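Side-chain contacts in amidase, hydantoinase/carbamoylase family (Burkholderia ambifaria, PDB 5TP4), which probably hydrolyses the carbon-nitrogen bond of N-carbamoyl-L-amino acids as a zinc-dependent amidase of the peptidase M20 family: residues A193-H198 and L409-A414; E344-A349 and P376-F381; R340-L345 and L413-V418; L112-T117 and K127-V132. One frame throughout, in Å; residues are numbered along the deposited sequence. Where two conformers were deposited one is given.

Contact 1. Residues A193-H198 and L409-A414; sequences AYFEAH and LNAVLA. With ZN (zinc ion), chain P.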
loop_
_atom_site.group_PDB
_atom_site.type_symbol
_atom_site.label_atom_id
_atom_site.label_comp_id
_atom_site.label_asym_id
_atom_site.label_seq_id
_atom_site.Cartn_x
_atom_site.Cartn_y
_atom_site.Cartn_z
ATOM N N ALA B 193 39.073 -6.236 -23.756
ATOM C CA ALA B 193 38.325 -6.840 -22.662
ATOM C C ALA B 193 38.000 -5.737 -21.679
ATOM O O ALA B 193 38.683 -4.709 -21.632
ATOM C CB ALA B 193 39.107 -7.956 -21.959
ATOM N N TYR B 194 36.931 -5.952 -20.905
ATOM C CA TYR B 194 36.494 -4.982 -19.911
ATOM C C TYR B 194 36.383 -5.708 -18.586
ATOM O O TYR B 194 35.700 -6.734 -18.492
ATOM C CB TYR B 194 35.144 -4.359 -20.280
ATOM C CG TYR B 194 34.594 -3.448 -19.216
ATOM C CD1 TYR B 194 35.014 -2.124 -19.145
ATOM C CD2 TYR B 194 33.644 -3.890 -18.294
ATOM C CE1 TYR B 194 34.516 -1.278 -18.183
ATOM C CE2 TYR B 194 33.163 -3.041 -17.300
ATOM C CZ TYR B 194 33.609 -1.738 -17.272
ATOM O OH TYR B 194 33.127 -0.858 -16.317
ATOM N N PHE B 195 37.042 -5.170 -17.563
ATOM C CA PHE B 195 36.952 -5.720 -16.213
ATOM C C PHE B 195 36.418 -4.664 -15.250
ATOM O O PHE B 195 36.790 -3.489 -15.327
ATOM C CB PHE B 195 38.325 -6.189 -15.734
ATOM C CG PHE B 195 38.871 -7.393 -16.456
ATOM C CD1 PHE B 195 39.646 -7.241 -17.594
ATOM C CD2 PHE B 195 38.637 -8.672 -15.963
ATOM C CE1 PHE B 195 40.166 -8.339 -18.249
ATOM C CE2 PHE B 195 39.140 -9.782 -16.596
ATOM C CZ PHE B 195 39.911 -9.630 -17.747
ATOM N N GLU B 196 35.565 -5.077 -14.307
ATOM C CA GLU B 196 35.036 -4.131 -13.329
ATOM C C GLU B 196 35.048 -4.789 -11.966
ATOM O O GLU B 196 34.459 -5.862 -11.806
ATOM C CB GLU B 196 33.608 -3.699 -13.693
ATOM C CG GLU B 196 32.970 -2.816 -12.656
ATOM C CD GLU B 196 31.861 -1.922 -13.202
ATOM O OE1 GLU B 196 31.253 -1.171 -12.402
ATOM O OE2 GLU B 196 31.601 -1.960 -14.428
ATOM N N ALA B 197 35.713 -4.155 -10.997
ATOM C CA ALA B 197 35.614 -4.600 -9.613
ATOM C C ALA B 197 34.515 -3.819 -8.908
ATOM O O ALA B 197 34.347 -2.614 -9.130
ATOM C CB ALA B 197 36.964 -4.428 -8.910
ATOM N N HIS B 198 33.759 -4.500 -8.038
ATOM C CA HIS B 198 32.642 -3.839 -7.369
ATOM C C HIS B 198 32.326 -4.564 -6.070
ATOM O O HIS B 198 32.542 -5.772 -5.951
ATOM C CB HIS B 198 31.401 -3.846 -8.287
ATOM C CG HIS B 198 30.431 -2.739 -8.016
ATOM N ND1 HIS B 198 29.546 -2.765 -6.955
ATOM C CD2 HIS B 198 30.208 -1.568 -8.664
ATOM C CE1 HIS B 198 28.837 -1.648 -6.950
ATOM N NE2 HIS B 198 29.206 -0.916 -7.985
ATOM N N LEU B 409 44.124 -7.137 -10.584
ATOM C CA LEU B 409 45.435 -6.881 -11.165
ATOM C C LEU B 409 45.912 -8.068 -11.971
ATOM O O LEU B 409 46.456 -7.911 -13.072
ATOM C CB LEU B 409 46.435 -6.591 -10.038
ATOM C CG LEU B 409 47.923 -6.651 -10.367
ATOM C CD1 LEU B 409 48.329 -5.466 -11.280
ATOM C CD2 LEU B 409 48.720 -6.605 -9.047
ATOM N N ASN B 410 45.785 -9.269 -11.407
ATOM C CA ASN B 410 46.409 -10.402 -12.064
ATOM C C ASN B 410 45.550 -10.932 -13.201
ATOM O O ASN B 410 46.095 -11.477 -14.168
ATOM C CB ASN B 410 46.733 -11.490 -11.041
ATOM C CG ASN B 410 48.017 -11.195 -10.307
ATOM O OD1 ASN B 410 49.088 -11.570 -10.772
ATOM N ND2 ASN B 410 47.929 -10.448 -9.177
ATOM N N ALA B 411 44.235 -10.771 -13.121
ATOM C CA ALA B 411 43.416 -11.100 -14.291
ATOM C C ALA B 411 43.688 -10.128 -15.435
ATOM O O ALA B 411 43.817 -10.549 -16.598
ATOM C CB ALA B 411 41.931 -11.089 -13.941
ATOM N N VAL B 412 43.807 -8.825 -15.129
ATOM C CA VAL B 412 44.093 -7.848 -16.179
ATOM C C VAL B 412 45.459 -8.106 -16.800
ATOM O O VAL B 412 45.616 -8.033 -18.026
ATOM C CB VAL B 412 43.972 -6.413 -15.627
ATOM C CG1 VAL B 412 44.680 -5.367 -16.559
ATOM C CG2 VAL B 412 42.482 -6.057 -15.367
ATOM N N LEU B 413 46.483 -8.413 -15.973
ATOM C CA LEU B 413 47.812 -8.689 -16.519
ATOM C C LEU B 413 47.817 -9.934 -17.387
ATOM O O LEU B 413 48.500 -9.982 -18.417
ATOM C CB LEU B 413 48.832 -8.852 -15.398
ATOM C CG LEU B 413 49.292 -7.555 -14.760
ATOM C CD1 LEU B 413 50.491 -7.813 -13.864
ATOM C CD2 LEU B 413 49.641 -6.509 -15.811
ATOM N N ALA B 414 47.086 -10.974 -16.975
ATOM C CA ALA B 414 47.006 -12.154 -17.822
ATOM C C ALA B 414 46.399 -11.798 -19.172
ATOM O O ALA B 414 46.896 -12.225 -20.218
ATOM C CB ALA B 414 46.194 -13.256 -17.125
HETATM ZN ZN ZN P . 27.835 0.945 -8.626
HETATM O O HOH W 1 27.892 -0.077 -10.841
HETATM O O HOH W 2 25.570 0.925 -8.696
#
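Phe-195 of strand 193-199 and Val-412 of helix 398-416 mark the closest backbone approach, their CA atoms 7.5 Å apart, and no hydrogen bond joins the two segments. The contact is that of a helix lying on one face of the central sheet of the zinc-binding domain. With CG anti to its own carbonyl carbon (chi1 -69°), Phe-195 sends its ring to the helix, where two small side chains of consecutive residues receive it. Val-412 puts CG2 obliquely against the near part of the ring, 3.8 Å from Phe-195 CD1, and the valine and phenylalanine side chains run alongside each other, antiparallel. Ala-411 touches the other flank through CB, 4.1 Å from Phe-195 CE2, again obliquely. Neighbours in the strand alternate to the other side of the sheet. There Tyr-194 OH donates to Glu-196 OE2 over 2.7 Å, reaching the oxygen from 53° out of the carboxylate plane; the same hydroxyl also bonds to Trp-134 NE1, and Ser-91 OG meets Glu-196 OE1. At the end of the segment His-198 NE2 binds the zinc ion at 2.4 Å, with His-92 and two waters as the other ligands. Helix 340-353 adjoins the packing, Leu-345 touching Ala-411. The chemistry is therefore divided by the strand: the side facing the helix is apolar, while the opposite side is polar and carries Tyr-194, Glu-196 and the zinc ligand His-198.

Contact 2. Residues E344-A349 and P376-F381; sequences ELVARA and PTAMVF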
loop_
_atom_site.group_PDB
_atom_site.type_symbol
_atom_site.label_atom_id
_atom_site.label_comp_id
_atom_site.label_asym_id
_atom_site.label_seq_id
_atom_site.Cartn_x
_atom_site.Cartn_y
_atom_site.Cartn_z
ATOM N N GLU B 344 37.153 -16.781 -16.415
ATOM C CA GLU B 344 38.140 -17.782 -16.015
ATOM C C GLU B 344 39.429 -17.130 -15.526
ATOM O O GLU B 344 40.105 -17.677 -14.654
ATOM C CB GLU B 344 38.413 -18.741 -17.180
ATOM C CG GLU B 344 39.501 -19.773 -16.927
ATOM C CD GLU B 344 39.756 -20.648 -18.155
ATOM O OE1 GLU B 344 38.761 -21.161 -18.689
ATOM O OE2 GLU B 344 40.922 -20.788 -18.604
ATOM N N LEU B 345 39.792 -15.957 -16.071
ATOM C CA LEU B 345 40.990 -15.287 -15.564
ATOM C C LEU B 345 40.784 -14.830 -14.124
ATOM O O LEU B 345 41.711 -14.872 -13.302
ATOM C CB LEU B 345 41.340 -14.078 -16.434
ATOM C CG LEU B 345 41.734 -14.415 -17.881
ATOM C CD1 LEU B 345 42.023 -13.136 -18.660
ATOM C CD2 LEU B 345 42.957 -15.352 -17.931
ATOM N N VAL B 346 39.581 -14.326 -13.820
ATOM C CA VAL B 346 39.256 -13.929 -12.455
ATOM C C VAL B 346 39.383 -15.118 -11.518
ATOM O O VAL B 346 39.999 -15.027 -10.443
ATOM C CB VAL B 346 37.845 -13.316 -12.406
ATOM C CG1 VAL B 346 37.411 -13.044 -10.954
ATOM C CG2 VAL B 346 37.828 -12.015 -13.187
ATOM N N ALA B 347 38.791 -16.246 -11.910
ATOM C CA ALA B 347 38.853 -17.454 -11.098
ATOM C C ALA B 347 40.296 -17.891 -10.889
ATOM O O ALA B 347 40.701 -18.222 -9.772
ATOM C CB ALA B 347 38.036 -18.570 -11.765
ATOM N N ARG B 348 41.093 -17.900 -11.963
ATOM C CA ARG B 348 42.456 -18.392 -11.831
ATOM C C ARG B 348 43.268 -17.494 -10.908
ATOM O O ARG B 348 44.119 -17.987 -10.154
ATOM C CB ARG B 348 43.145 -18.501 -13.201
ATOM C CG ARG B 348 42.550 -19.524 -14.152
ATOM C CD ARG B 348 43.333 -19.512 -15.504
ATOM N NE ARG B 348 42.900 -20.594 -16.388
ATOM C CZ ARG B 348 43.434 -21.817 -16.375
ATOM N NH1 ARG B 348 44.441 -22.118 -15.542
ATOM N NH2 ARG B 348 42.971 -22.745 -17.197
ATOM N N ALA B 349 43.042 -16.175 -10.966
ATOM C CA ALA B 349 43.776 -15.285 -10.073
ATOM C C ALA B 349 43.385 -15.548 -8.631
ATOM O O ALA B 349 44.257 -15.623 -7.743
ATOM C CB ALA B 349 43.536 -13.820 -10.447
ATOM N N PRO B 376 34.266 -8.655 -24.589
ATOM C CA PRO B 376 34.508 -9.640 -23.522
ATOM C C PRO B 376 34.682 -8.970 -22.168
ATOM O O PRO B 376 35.518 -8.078 -21.999
ATOM C CB PRO B 376 35.790 -10.345 -23.975
ATOM C CG PRO B 376 35.806 -10.175 -25.435
ATOM C CD PRO B 376 35.227 -8.817 -25.702
ATOM N N THR B 377 33.887 -9.421 -21.196
ATOM C CA THR B 377 33.724 -8.738 -19.920
ATOM C C THR B 377 33.764 -9.713 -18.755
ATOM O O THR B 377 33.290 -10.852 -18.865
ATOM C CB THR B 377 32.384 -7.955 -19.906
ATOM O OG1 THR B 377 32.473 -6.858 -20.836
ATOM C CG2 THR B 377 32.042 -7.402 -18.515
ATOM N N ALA B 378 34.330 -9.260 -17.629
ATOM C CA ALA B 378 34.239 -10.027 -16.391
ATOM C C ALA B 378 34.176 -9.041 -15.244
ATOM O O ALA B 378 34.532 -7.861 -15.386
ATOM C CB ALA B 378 35.426 -10.988 -16.172
ATOM N N MET B 379 33.711 -9.530 -14.093
ATOM C CA MET B 379 33.702 -8.689 -12.897
ATOM C C MET B 379 34.316 -9.416 -11.710
ATOM O O MET B 379 34.283 -10.655 -11.612
ATOM C CB MET B 379 32.289 -8.246 -12.498
ATOM C CG MET B 379 31.644 -7.204 -13.437
ATOM S SD MET B 379 30.030 -6.667 -12.763
ATOM C CE MET B 379 30.561 -5.653 -11.398
ATOM N N VAL B 380 34.859 -8.614 -10.784
ATOM C CA VAL B 380 35.338 -9.101 -9.493
ATOM C C VAL B 380 34.437 -8.504 -8.433
ATOM O O VAL B 380 34.436 -7.280 -8.255
ATOM C CB VAL B 380 36.796 -8.695 -9.207
ATOM C CG1 VAL B 380 37.286 -9.408 -7.913
ATOM C CG2 VAL B 380 37.735 -9.022 -10.391
ATOM N N PHE B 381 33.700 -9.352 -7.696
ATOM C CA PHE B 381 32.979 -8.876 -6.515
ATOM C C PHE B 381 33.808 -9.086 -5.250
ATOM O O PHE B 381 34.518 -10.092 -5.116
ATOM C CB PHE B 381 31.667 -9.629 -6.283
ATOM C CG PHE B 381 30.462 -9.091 -7.018
ATOM C CD1 PHE B 381 30.499 -7.937 -7.758
ATOM C CD2 PHE B 381 29.283 -9.809 -6.945
ATOM C CE1 PHE B 381 29.352 -7.476 -8.420
ATOM C CE2 PHE B 381 28.128 -9.374 -7.603
ATOM C CZ PHE B 381 28.163 -8.211 -8.333
#
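Val-346 of helix 340-353 rests on Ala-378 and Val-380 of strand 377-382, a helix-on-sheet contact in the alpha/beta zinc-binding domain of this M20-family enzyme. The short axes pass 8.5 Å apart and run roughly the same way, 34° between their directions. Apolar side-chain contacts carry most of it. Both methyls of Val-346 are used: CG2 lies 4.0 Å from Ala-378 CB, and CG1 lies 4.1 Å from Val-380 CG2. Val-380 CG2 also lies 4.1 Å from Val-346 CG2, and so sits against the fork of the helix valine, the two side chains set at an angle to each other. Between these two strand residues, Met-379 directs its side chain to the other side of the sheet, toward His-198 and Ala-368, and offers Val-346 just its backbone: CG1 of Val-346 is 4.0 Å from Met-379 O. No hydrogen bond spans the segments; strand 377-382 is bonded instead to strand 193-199, through Tyr-194 and Glu-196. The polar interaction here stays within the helix, one turn apart and turned from the sheet, where Arg-348 grips one of two conformers of Glu-344 in a side-on salt bridge. Both donors reach one oxygen from the same face of the carboxylate, and that oxygen lies almost in the guanidinium plane: Arg-348 NE is 3.0 Å from Glu-344 OE2, and Arg-348 NH2 is 3.2 Å from Glu-344 OE2.

Contact 3. Residues R340-L345 and L413-V418; sequences RGCVEL and LARAGV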
loop_
_atom_site.group_PDB
_atom_site.type_symbol
_atom_site.label_atom_id
_atom_site.label_comp_id
_atom_site.label_asym_id
_atom_site.label_seq_id
_atom_site.Cartn_x
_atom_site.Cartn_y
_atom_site.Cartn_z
ATOM N N ARG B 340 33.200 -16.186 -20.886
ATOM C CA ARG B 340 33.760 -17.321 -20.159
ATOM C C ARG B 340 35.263 -17.170 -19.952
ATOM O O ARG B 340 35.772 -17.434 -18.857
ATOM C CB ARG B 340 33.450 -18.632 -20.885
ATOM C CG ARG B 340 33.900 -19.853 -20.065
ATOM C CD ARG B 340 33.641 -21.230 -20.722
ATOM N NE ARG B 340 34.279 -21.395 -22.036
ATOM C CZ ARG B 340 35.588 -21.355 -22.273
ATOM N NH1 ARG B 340 36.465 -21.135 -21.298
ATOM N NH2 ARG B 340 36.025 -21.519 -23.508
ATOM N N GLY B 341 35.985 -16.723 -20.976
ATOM C CA GLY B 341 37.432 -16.599 -20.854
ATOM C C GLY B 341 37.875 -15.541 -19.862
ATOM O O GLY B 341 38.826 -15.760 -19.101
ATOM N N CYS B 342 37.232 -14.362 -19.878
ATOM C CA CYS B 342 37.585 -13.328 -18.899
ATOM C C CYS B 342 37.185 -13.750 -17.489
ATOM O O CYS B 342 37.907 -13.467 -16.519
ATOM C CB CYS B 342 36.938 -11.983 -19.258
ATOM S SG CYS B 342 37.670 -11.262 -20.762
ATOM N N VAL B 343 36.041 -14.438 -17.352
ATOM C CA VAL B 343 35.626 -14.925 -16.037
ATOM C C VAL B 343 36.633 -15.933 -15.516
ATOM O O VAL B 343 36.990 -15.926 -14.325
ATOM C CB VAL B 343 34.204 -15.517 -16.100
ATOM C CG1 VAL B 343 33.803 -16.095 -14.751
ATOM C CG2 VAL B 343 33.208 -14.429 -16.482
ATOM N N GLU B 344 37.153 -16.781 -16.415
ATOM C CA GLU B 344 38.140 -17.782 -16.015
ATOM C C GLU B 344 39.429 -17.130 -15.526
ATOM O O GLU B 344 40.105 -17.677 -14.654
ATOM C CB GLU B 344 38.413 -18.741 -17.180
ATOM C CG GLU B 344 39.501 -19.773 -16.927
ATOM C CD GLU B 344 39.756 -20.648 -18.155
ATOM O OE1 GLU B 344 38.761 -21.161 -18.689
ATOM O OE2 GLU B 344 40.922 -20.788 -18.604
ATOM N N LEU B 345 39.792 -15.957 -16.071
ATOM C CA LEU B 345 40.990 -15.287 -15.564
ATOM C C LEU B 345 40.784 -14.830 -14.124
ATOM O O LEU B 345 41.711 -14.872 -13.302
ATOM C CB LEU B 345 41.340 -14.078 -16.434
ATOM C CG LEU B 345 41.734 -14.415 -17.881
ATOM C CD1 LEU B 345 42.023 -13.136 -18.660
ATOM C CD2 LEU B 345 42.957 -15.352 -17.931
ATOM N N LEU B 413 46.483 -8.413 -15.973
ATOM C CA LEU B 413 47.812 -8.689 -16.519
ATOM C C LEU B 413 47.817 -9.934 -17.387
ATOM O O LEU B 413 48.500 -9.982 -18.417
ATOM C CB LEU B 413 48.832 -8.852 -15.398
ATOM C CG LEU B 413 49.292 -7.555 -14.760
ATOM C CD1 LEU B 413 50.491 -7.813 -13.864
ATOM C CD2 LEU B 413 49.641 -6.509 -15.811
ATOM N N ALA B 414 47.086 -10.974 -16.975
ATOM C CA ALA B 414 47.006 -12.154 -17.822
ATOM C C ALA B 414 46.399 -11.798 -19.172
ATOM O O ALA B 414 46.896 -12.225 -20.218
ATOM C CB ALA B 414 46.194 -13.256 -17.125
ATOM N N ARG B 415 45.367 -10.948 -19.166
ATOM C CA ARG B 415 44.701 -10.589 -20.409
ATOM C C ARG B 415 45.580 -9.691 -21.268
ATOM O O ARG B 415 45.704 -9.902 -22.487
ATOM C CB ARG B 415 43.369 -9.906 -20.091
ATOM C CG ARG B 415 42.540 -9.602 -21.338
ATOM C CD ARG B 415 42.027 -10.889 -22.014
ATOM N NE ARG B 415 41.113 -10.558 -23.102
ATOM C CZ ARG B 415 40.259 -11.389 -23.684
ATOM N NH1 ARG B 415 40.176 -12.664 -23.315
ATOM N NH2 ARG B 415 39.471 -10.915 -24.644
ATOM N N ALA B 416 46.223 -8.706 -20.648
ATOM C CA ALA B 416 47.004 -7.728 -21.383
ATOM C C ALA B 416 48.384 -8.219 -21.761
ATOM O O ALA B 416 48.970 -7.691 -22.711
ATOM C CB ALA B 416 47.149 -6.449 -20.549
ATOM N N GLY B 417 48.923 -9.198 -21.048
ATOM C CA GLY B 417 50.268 -9.647 -21.309
ATOM C C GLY B 417 51.314 -8.718 -20.717
ATOM O O GLY B 417 51.077 -7.544 -20.444
ATOM N N VAL B 418 52.493 -9.275 -20.489
ATOM C CA VAL B 418 53.612 -8.527 -19.935
ATOM C C VAL B 418 54.696 -8.493 -20.996
ATOM O O VAL B 418 55.148 -9.546 -21.461
ATOM C CB VAL B 418 54.121 -9.146 -18.625
ATOM C CG1 VAL B 418 55.352 -8.406 -18.128
ATOM C CG2 VAL B 418 53.033 -9.112 -17.594
#
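The side chain of Arg-415 leaves helix 398-416 with CG opposite the backbone N (chi1 -175°), then bends at chi2 (68°), which brings the guanidinium to helix 340-353 with one face turned to Cys-342. The thiol of Cys-342, whose SG is turned anti to the carbonyl carbon (chi1 -69°), lies over the centre of that face. Cys-342 SG is 3.8 Å from Arg-415 NH1 and 3.9 Å from Arg-415 CZ. This is a face contact with the planar group, leaving the in-plane N-H groups to other partners, and Arg-415 NE accordingly forms a salt bridge with Asp-192. That carboxylate probably helps to fix the rotation of the guanidinium and to offset its charge beside the sulfur.

The aliphatic part of the arginine is used as well. Leu-345 lies roughly perpendicular to it, with CD1 3.8 Å from Arg-415 CB and 4.0 Å from Arg-415 CD. Its other methyl, CD2, reaches Ala-414 CB at 3.9 Å, so the leucine fork straddles two consecutive residues of the last helical turn. Past that turn the chain leaves the helix at Gly-417, whose phi is positive and whose N still bonds to Leu-413 O.

The contact thus joins the first turns of helix 340-353 to the C-terminal turn of helix 398-416, on the same face of the sheet. Ala-193 and Phe-195 of strand 193-199 touch both Cys-342 and Arg-415, Ala-378 of strand 377-382 touches Cys-342, and beyond Gly-417 the chain pairs as strand 418-420 with strand 124-125.

Contact 4. Residues L112-T117 and K127-V132; sequences LEVVRT and KPLEIV. With EDO (1,2-ethanediol), chain S.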
loop_
_atom_site.group_PDB
_atom_site.type_symbol
_atom_site.label_atom_id
_atom_site.label_comp_id
_atom_site.label_asym_id
_atom_site.label_seq_id
_atom_site.Cartn_x
_atom_site.Cartn_y
_atom_site.Cartn_z
ATOM N N LEU B 112 43.220 2.544 -10.723
ATOM C CA LEU B 112 44.369 3.409 -10.466
ATOM C C LEU B 112 45.438 2.662 -9.679
ATOM O O LEU B 112 46.634 2.784 -9.961
ATOM C CB LEU B 112 43.923 4.668 -9.719
ATOM C CG LEU B 112 45.042 5.610 -9.244
ATOM C CD1 LEU B 112 45.823 6.226 -10.417
ATOM C CD2 LEU B 112 44.408 6.724 -8.384
ATOM N N GLU B 113 45.034 1.875 -8.682
ATOM C CA GLU B 113 46.053 1.181 -7.908
ATOM C C GLU B 113 46.744 0.119 -8.759
ATOM O O GLU B 113 47.946 -0.111 -8.603
ATOM C CB GLU B 113 45.444 0.588 -6.627
ATOM C CG GLU B 113 46.376 -0.357 -5.828
ATOM C CD GLU B 113 47.679 0.312 -5.405
ATOM O OE1 GLU B 113 47.664 1.539 -5.149
ATOM O OE2 GLU B 113 48.720 -0.403 -5.326
ATOM N N VAL B 114 46.006 -0.536 -9.663
ATOM C CA VAL B 114 46.645 -1.437 -10.618
ATOM C C VAL B 114 47.777 -0.728 -11.351
ATOM O O VAL B 114 48.900 -1.236 -11.448
ATOM C CB VAL B 114 45.603 -2.004 -11.597
ATOM C CG1 VAL B 114 46.285 -2.674 -12.793
ATOM C CG2 VAL B 114 44.735 -3.020 -10.852
ATOM N N VAL B 115 47.507 0.466 -11.858
ATOM C CA VAL B 115 48.534 1.196 -12.591
ATOM C C VAL B 115 49.684 1.592 -11.667
ATOM O O VAL B 115 50.857 1.450 -12.031
ATOM C CB VAL B 115 47.917 2.407 -13.289
ATOM C CG1 VAL B 115 49.033 3.359 -13.837
ATOM C CG2 VAL B 115 47.017 1.910 -14.446
ATOM N N ARG B 116 49.377 2.073 -10.462
ATOM C CA ARG B 116 50.445 2.481 -9.551
ATOM C C ARG B 116 51.332 1.299 -9.200
ATOM O O ARG B 116 52.558 1.436 -9.087
ATOM C CB ARG B 116 49.865 3.080 -8.271
ATOM C CG ARG B 116 49.211 4.439 -8.480
ATOM C CD ARG B 116 48.469 4.877 -7.197
ATOM N NE ARG B 116 48.163 6.307 -7.236
ATOM C CZ ARG B 116 47.547 6.948 -6.248
ATOM N NH1 ARG B 116 47.134 6.266 -5.178
ATOM N NH2 ARG B 116 47.352 8.266 -6.325
ATOM N N THR B 117 50.724 0.123 -9.057
ATOM C CA THR B 117 51.494 -1.093 -8.811
ATOM C C THR B 117 52.354 -1.473 -10.019
ATOM O O THR B 117 53.541 -1.796 -9.860
ATOM C CB THR B 117 50.530 -2.213 -8.388
ATOM O OG1 THR B 117 50.159 -1.979 -7.009
ATOM C CG2 THR B 117 51.168 -3.593 -8.525
ATOM N N LYS B 127 49.288 -5.287 -24.444
ATOM C CA LYS B 127 48.151 -4.457 -24.781
ATOM C C LYS B 127 48.111 -3.264 -23.837
ATOM O O LYS B 127 48.481 -3.377 -22.664
ATOM C CB LYS B 127 46.850 -5.232 -24.653
ATOM C CG LYS B 127 46.830 -6.487 -25.463
ATOM C CD LYS B 127 45.419 -6.982 -25.581
ATOM C CE LYS B 127 45.236 -7.720 -26.900
ATOM N NZ LYS B 127 45.800 -9.079 -26.812
ATOM N N PRO B 128 47.663 -2.113 -24.315
ATOM C CA PRO B 128 47.501 -0.962 -23.415
ATOM C C PRO B 128 46.407 -1.203 -22.383
ATOM O O PRO B 128 45.510 -2.028 -22.560
ATOM C CB PRO B 128 47.120 0.174 -24.367
ATOM C CG PRO B 128 46.474 -0.544 -25.554
ATOM C CD PRO B 128 47.274 -1.807 -25.709
ATOM N N LEU B 129 46.502 -0.466 -21.271
ATOM C CA LEU B 129 45.476 -0.432 -20.238
ATOM C C LEU B 129 44.778 0.917 -20.266
ATOM O O LEU B 129 45.408 1.947 -20.529
ATOM C CB LEU B 129 46.063 -0.646 -18.826
ATOM C CG LEU B 129 46.862 -1.919 -18.554
ATOM C CD1 LEU B 129 47.101 -2.095 -17.020
ATOM C CD2 LEU B 129 46.106 -3.087 -19.086
ATOM N N GLU B 130 43.477 0.909 -19.975
ATOM C CA GLU B 130 42.763 2.160 -19.759
ATOM C C GLU B 130 41.884 1.987 -18.539
ATOM O O GLU B 130 41.375 0.889 -18.287
ATOM C CB GLU B 130 41.931 2.562 -20.979
ATOM C CG GLU B 130 42.824 3.063 -22.139
ATOM C CD GLU B 130 42.036 3.525 -23.355
ATOM O OE1 GLU B 130 40.829 3.796 -23.204
ATOM O OE2 GLU B 130 42.621 3.636 -24.451
ATOM N N ILE B 131 41.747 3.049 -17.767
ATOM C CA ILE B 131 40.809 3.081 -16.654
ATOM C C ILE B 131 39.702 4.045 -17.058
ATOM O O ILE B 131 39.981 5.107 -17.630
ATOM C CB ILE B 131 41.468 3.551 -15.343
ATOM C CG1 ILE B 131 42.769 2.831 -15.059
ATOM C CG2 ILE B 131 40.509 3.400 -14.179
ATOM C CD1 ILE B 131 43.541 3.651 -14.034
ATOM N N VAL B 132 38.447 3.678 -16.780
ATOM C CA VAL B 132 37.324 4.524 -17.168
ATOM C C VAL B 132 36.359 4.721 -15.999
ATOM O O VAL B 132 36.096 3.800 -15.208
ATOM C CB VAL B 132 36.598 3.958 -18.421
ATOM C CG1 VAL B 132 36.112 2.522 -18.196
ATOM C CG2 VAL B 132 35.462 4.863 -18.862
HETATM C C1 EDO S . 37.919 2.656 -26.522
HETATM O O1 EDO S . 39.024 2.584 -27.431
HETATM C C2 EDO S . 38.456 2.885 -25.122
HETATM O O2 EDO S . 39.093 4.170 -25.091
#
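Helix 105-121 and strand 129-133 form the second half of a beta-alpha-beta crossover, in which the helix links the parallel neighbouring strands 87-91 and 129-133 and packs against their sheet. The directions of the short segments differ by 149°, with axes 9.4 Å apart. Ile-131 makes the main intrusion. Its CG1 stands anti to the carbonyl carbon (chi1 -48°) and chi2 extends the chain, driving CD1 against the helix. There Ile-131 CD1 lies 3.5 Å from Leu-112 N, close against the helix backbone, and 3.9 Å from Val-115 CG2, whose side chain it crosses at a slant. Two residues back along the strand, Leu-129 CD1 meets Val-114 CG1 at 4.3 Å, a looser touch. Glu-130, between them, points to the other side of the sheet; its OE1 accepts a 2.6 Å hydrogen bond from O2 of a 1,2-ethanediol, probably left from crystallisation, and its OE2 pairs with Arg-76. On the helix, Thr-117 OG1 donates to Glu-113 OE2, which also holds Arg-19. Strand 129-133 lies between strands 73-77 and 87-91, and helix 398-416 packs against both elements, Leu-409 touching Val-114 of the helix and Val-412 touching Leu-129 of the strand.

In the fold
From the N terminus, contact 4 closes first, a short loop that returns helix 105-121 to strand 129-133. The chain then runs on to strand 193-199, where contact 1 opens a loop closed only at helix 398-416, 211 residues later. Contact 2 is nested within that loop, joining helix 340-353 to strand 377-382. Contact 3 starts from the same helix as contact 2 and ends on the same helix as contact 1. Contacts 1, 2 and 4 all reach the same sheet, 1 and 2 through the neighbouring strands 193-199 and 377-382; contacts 3 and 4 also meet, where Ala-416 O probably accepts a hydrogen bond from Lys-127 N.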